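PDB 1K1E: deoxy-D-mannose-octulosonate 8-phosphate phosphatase from Haemophilus influenzae Rd, which hydrolyses 3-deoxy-D-manno-octulosonate 8-phosphate to 3-deoxy-D-manno-octulosonate and inorganic phosphate, a step in lipopolysaccharide biosynthesis. Local coordinates for residues Lys45-Gln53 with Ile155-Phe165. Residues are numbered along the deposited sequence; the frame is centred on the assembly and turned at random.
Sequences KMLMDADIQ and ILQAQGKSSVF
With CG swung beside the backbone N (chi1 -75°) and the chain stretched out beyond it, M46 reaches from helix 38-49 to F165, its CE lying 3.5 Å from F165 CB. The two side chains cross at nearly a right angle, and the same methyl rests against V164 O, a buried carbonyl oxygen with no polar partner in the model. K161 is likewise extended beyond CG, which carries NZ over to the A50 carbonyl. Between these two long side chains lies L156: CD1 packs 3.7 Å from M46 CB, CG meets L47 CD2, and CD2 presses on A50 CB at 3.4 Å, tighter than usual for two carbons. The contact shows how helix ends can dock in a HAD-type α/β fold, where helices flank a parallel sheet. Helix 38-49 and helix 147-158 both close in Schellman motifs, with D51 and G160 at positive phi, and L47, I52 and I155 all touch V11 of strand 10-14. At the first of these ends, K161 NZ donates to A50 O, approaching tilted 32° from the carbonyl plane; the modelled 2.5 Å between K161 NZ and A50 O is unusually short, and its exact value doubtful. A water donates to A50 O as well, and to Q159 OE1 at 3.1 Å from the water oxygen. The Q159 amide is anchored through NE2 to the backbone oxygens of I8 and L5. The I52 and Q159 side chains meet from opposite directions, I52 CD1 3.6 Å from Q159 OE1, and I52 CD1 also touches I155 CG2. The F165 ring meets that of Y130 of a second subunit with the planes at about 45°, and F165 O is hydrogen-bonded to S109 OG of that subunit.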
loop_
_atom_site.group_PDB
_atom_site.type_symbol
_atom_site.label_atom_id
_atom_site.label_comp_id
_atom_site.label_asym_id
_atom_site.label_seq_id
_atom_site.Cartn_x
_atom_site.Cartn_y
_atom_site.Cartn_z
ATOM N N LYS A 45 23.043 -2.341 -4.401
ATOM C CA LYS A 45 24.104 -3.194 -4.959
ATOM C C LYS A 45 24.925 -2.410 -5.988
ATOM O O LYS A 45 26.131 -2.643 -6.124
ATOM C CB LYS A 45 23.545 -4.435 -5.679
ATOM C CG LYS A 45 22.596 -5.274 -4.829
ATOM C CD LYS A 45 23.263 -5.651 -3.496
ATOM C CE LYS A 45 24.531 -6.521 -3.676
ATOM N NZ LYS A 45 25.280 -6.676 -2.371
ATOM N N MET A 46 24.239 -1.550 -6.765
ATOM C CA MET A 46 24.944 -0.785 -7.788
ATOM C C MET A 46 25.947 0.102 -7.111
ATOM O O MET A 46 27.058 0.274 -7.580
ATOM C CB MET A 46 23.941 0.024 -8.625
ATOM C CG MET A 46 23.198 -0.850 -9.562
ATOM S SD MET A 46 21.844 0.004 -10.315
ATOM C CE MET A 46 21.529 -1.135 -11.831
ATOM N N LEU A 47 25.558 0.691 -5.988
ATOM C CA LEU A 47 26.506 1.537 -5.320
ATOM C C LEU A 47 27.745 0.802 -4.870
ATOM O O LEU A 47 28.857 1.227 -5.160
ATOM C CB LEU A 47 25.897 2.239 -4.086
ATOM C CG LEU A 47 24.792 3.297 -4.357
ATOM C CD1 LEU A 47 24.277 3.902 -3.042
ATOM C CD2 LEU A 47 25.364 4.459 -5.224
ATOM N N MET A 48 27.526 -0.302 -4.183
ATOM C CA MET A 48 28.644 -1.069 -3.659
ATOM C C MET A 48 29.560 -1.503 -4.794
ATOM O O MET A 48 30.797 -1.473 -4.676
ATOM C CB MET A 48 28.038 -2.228 -2.890
ATOM C CG MET A 48 27.174 -1.762 -1.706
ATOM S SD MET A 48 26.432 -3.061 -0.629
ATOM C CE MET A 48 26.507 -4.306 -1.623
ATOM N N ASP A 49 28.958 -1.907 -5.902
ATOM C CA ASP A 49 29.706 -2.337 -7.094
ATOM C C ASP A 49 30.565 -1.188 -7.681
ATOM O O ASP A 49 31.639 -1.442 -8.238
ATOM C CB ASP A 49 28.725 -2.886 -8.130
ATOM C CG ASP A 49 29.384 -3.266 -9.467
ATOM O OD1 ASP A 49 29.226 -2.530 -10.486
ATOM O OD2 ASP A 49 30.064 -4.317 -9.500
ATOM N N ALA A 50 30.093 0.050 -7.518
ATOM C CA ALA A 50 30.757 1.228 -8.034
ATOM C C ALA A 50 31.674 1.857 -6.970
ATOM O O ALA A 50 31.994 3.057 -7.058
ATOM C CB ALA A 50 29.718 2.245 -8.495
ATOM N N ASP A 51 32.046 1.043 -5.977
ATOM C CA ASP A 51 32.948 1.402 -4.881
ATOM C C ASP A 51 32.368 2.441 -3.942
ATOM O O ASP A 51 33.106 3.239 -3.408
ATOM C CB ASP A 51 34.276 1.932 -5.434
ATOM C CG ASP A 51 35.390 1.906 -4.398
ATOM O OD1 ASP A 51 36.239 2.837 -4.416
ATOM O OD2 ASP A 51 35.432 0.957 -3.569
ATOM N N ILE A 52 31.053 2.461 -3.783
ATOM C CA ILE A 52 30.471 3.401 -2.826
ATOM C C ILE A 52 29.829 2.553 -1.748
ATOM O O ILE A 52 28.852 1.816 -2.010
ATOM C CB ILE A 52 29.436 4.238 -3.523
ATOM C CG1 ILE A 52 30.115 5.111 -4.593
ATOM C CG2 ILE A 52 28.651 5.012 -2.442
ATOM C CD1 ILE A 52 29.076 5.831 -5.463
ATOM N N GLN A 53 30.342 2.614 -0.522
ATOM C CA GLN A 53 29.753 1.737 0.469
ATOM C C GLN A 53 28.369 2.204 0.896
ATOM O O GLN A 53 28.042 3.401 0.756
ATOM C CB GLN A 53 30.660 1.690 1.669
ATOM C CG GLN A 53 32.072 1.206 1.287
ATOM C CD GLN A 53 33.023 1.349 2.490
ATOM O OE1 GLN A 53 32.889 0.638 3.482
ATOM N NE2 GLN A 53 33.927 2.300 2.410
ATOM N N ILE A 155 23.578 9.799 -7.872
ATOM C CA ILE A 155 24.996 9.768 -7.509
ATOM C C ILE A 155 25.830 9.071 -8.602
ATOM O O ILE A 155 26.854 9.587 -9.033
ATOM C CB ILE A 155 25.199 9.047 -6.138
ATOM C CG1 ILE A 155 24.462 9.838 -5.047
ATOM C CG2 ILE A 155 26.728 8.922 -5.841
ATOM C CD1 ILE A 155 24.421 9.174 -3.658
ATOM N N LEU A 156 25.415 7.879 -9.009
ATOM C CA LEU A 156 26.147 7.163 -10.048
ATOM C C LEU A 156 26.221 7.923 -11.363
ATOM O O LEU A 156 27.250 7.893 -12.077
ATOM C CB LEU A 156 25.536 5.784 -10.293
ATOM C CG LEU A 156 25.722 4.823 -9.109
ATOM C CD1 LEU A 156 24.835 3.612 -9.238
ATOM C CD2 LEU A 156 27.190 4.398 -9.033
ATOM N N GLN A 157 25.138 8.602 -11.718
ATOM C CA GLN A 157 25.217 9.348 -12.949
ATOM C C GLN A 157 26.229 10.466 -12.807
ATOM O O GLN A 157 26.963 10.737 -13.731
ATOM C CB GLN A 157 23.875 9.935 -13.275
ATOM C CG GLN A 157 23.919 10.810 -14.492
ATOM C CD GLN A 157 22.598 10.756 -15.129
ATOM O OE1 GLN A 157 22.214 9.712 -15.706
ATOM N NE2 GLN A 157 21.837 11.838 -14.993
ATOM N N ALA A 158 26.252 11.126 -11.654
ATOM C CA ALA A 158 27.202 12.216 -11.420
ATOM C C ALA A 158 28.637 11.725 -11.554
ATOM O O ALA A 158 29.480 12.482 -12.025
ATOM C CB ALA A 158 26.989 12.842 -10.045
ATOM N N GLN A 159 28.907 10.470 -11.153
ATOM C CA GLN A 159 30.229 9.853 -11.254
ATOM C C GLN A 159 30.537 9.217 -12.639
ATOM O O GLN A 159 31.566 8.552 -12.817
ATOM C CB GLN A 159 30.368 8.822 -10.116
ATOM C CG GLN A 159 30.236 9.579 -8.741
ATOM C CD GLN A 159 30.633 8.784 -7.531
ATOM O OE1 GLN A 159 31.212 7.749 -7.655
ATOM N NE2 GLN A 159 30.295 9.281 -6.331
ATOM N N GLY A 160 29.633 9.397 -13.590
ATOM C CA GLY A 160 29.793 8.860 -14.952
ATOM C C GLY A 160 29.641 7.348 -15.054
ATOM O O GLY A 160 30.174 6.681 -15.973
ATOM N N LYS A 161 28.934 6.785 -14.074
ATOM C CA LYS A 161 28.697 5.336 -13.989
ATOM C C LYS A 161 27.246 4.985 -14.248
ATOM O O LYS A 161 26.790 3.894 -13.859
ATOM C CB LYS A 161 29.077 4.827 -12.602
ATOM C CG LYS A 161 30.504 5.220 -12.193
ATOM C CD LYS A 161 30.792 4.749 -10.746
ATOM C CE LYS A 161 32.329 4.709 -10.433
ATOM N NZ LYS A 161 32.782 4.447 -9.004
ATOM N N SER A 162 26.536 5.865 -14.927
ATOM C CA SER A 162 25.118 5.591 -15.186
ATOM C C SER A 162 24.954 4.340 -16.077
ATOM O O SER A 162 23.923 3.666 -16.020
ATOM C CB SER A 162 24.432 6.791 -15.881
ATOM O OG SER A 162 24.630 6.780 -17.288
ATOM N N SER A 163 25.964 4.004 -16.876
ATOM C CA SER A 163 25.807 2.831 -17.741
ATOM C C SER A 163 25.430 1.503 -17.055
ATOM O O SER A 163 24.840 0.652 -17.719
ATOM C CB SER A 163 27.062 2.630 -18.649
ATOM O OG SER A 163 28.150 2.092 -17.918
ATOM N N VAL A 164 25.711 1.335 -15.757
ATOM C CA VAL A 164 25.346 0.107 -15.041
ATOM C C VAL A 164 23.811 0.008 -14.934
ATOM O O VAL A 164 23.229 -1.085 -14.870
ATOM C CB VAL A 164 25.997 0.098 -13.600
ATOM C CG1 VAL A 164 25.270 1.105 -12.670
ATOM C CG2 VAL A 164 25.966 -1.300 -13.000
ATOM N N PHE A 165 23.132 1.153 -14.924
ATOM C CA PHE A 165 21.673 1.038 -14.837
ATOM C C PHE A 165 20.951 1.454 -16.096
ATOM O O PHE A 165 19.812 1.053 -16.273
ATOM C CB PHE A 165 21.119 1.806 -13.633
ATOM C CG PHE A 165 21.360 3.296 -13.662
ATOM C CD1 PHE A 165 20.674 4.115 -14.537
ATOM C CD2 PHE A 165 22.233 3.883 -12.729
ATOM C CE1 PHE A 165 20.838 5.513 -14.486
ATOM C CE2 PHE A 165 22.378 5.299 -12.694
ATOM C CZ PHE A 165 21.670 6.073 -13.577
HETATM O O HOH W 1 32.888 5.460 -6.393
#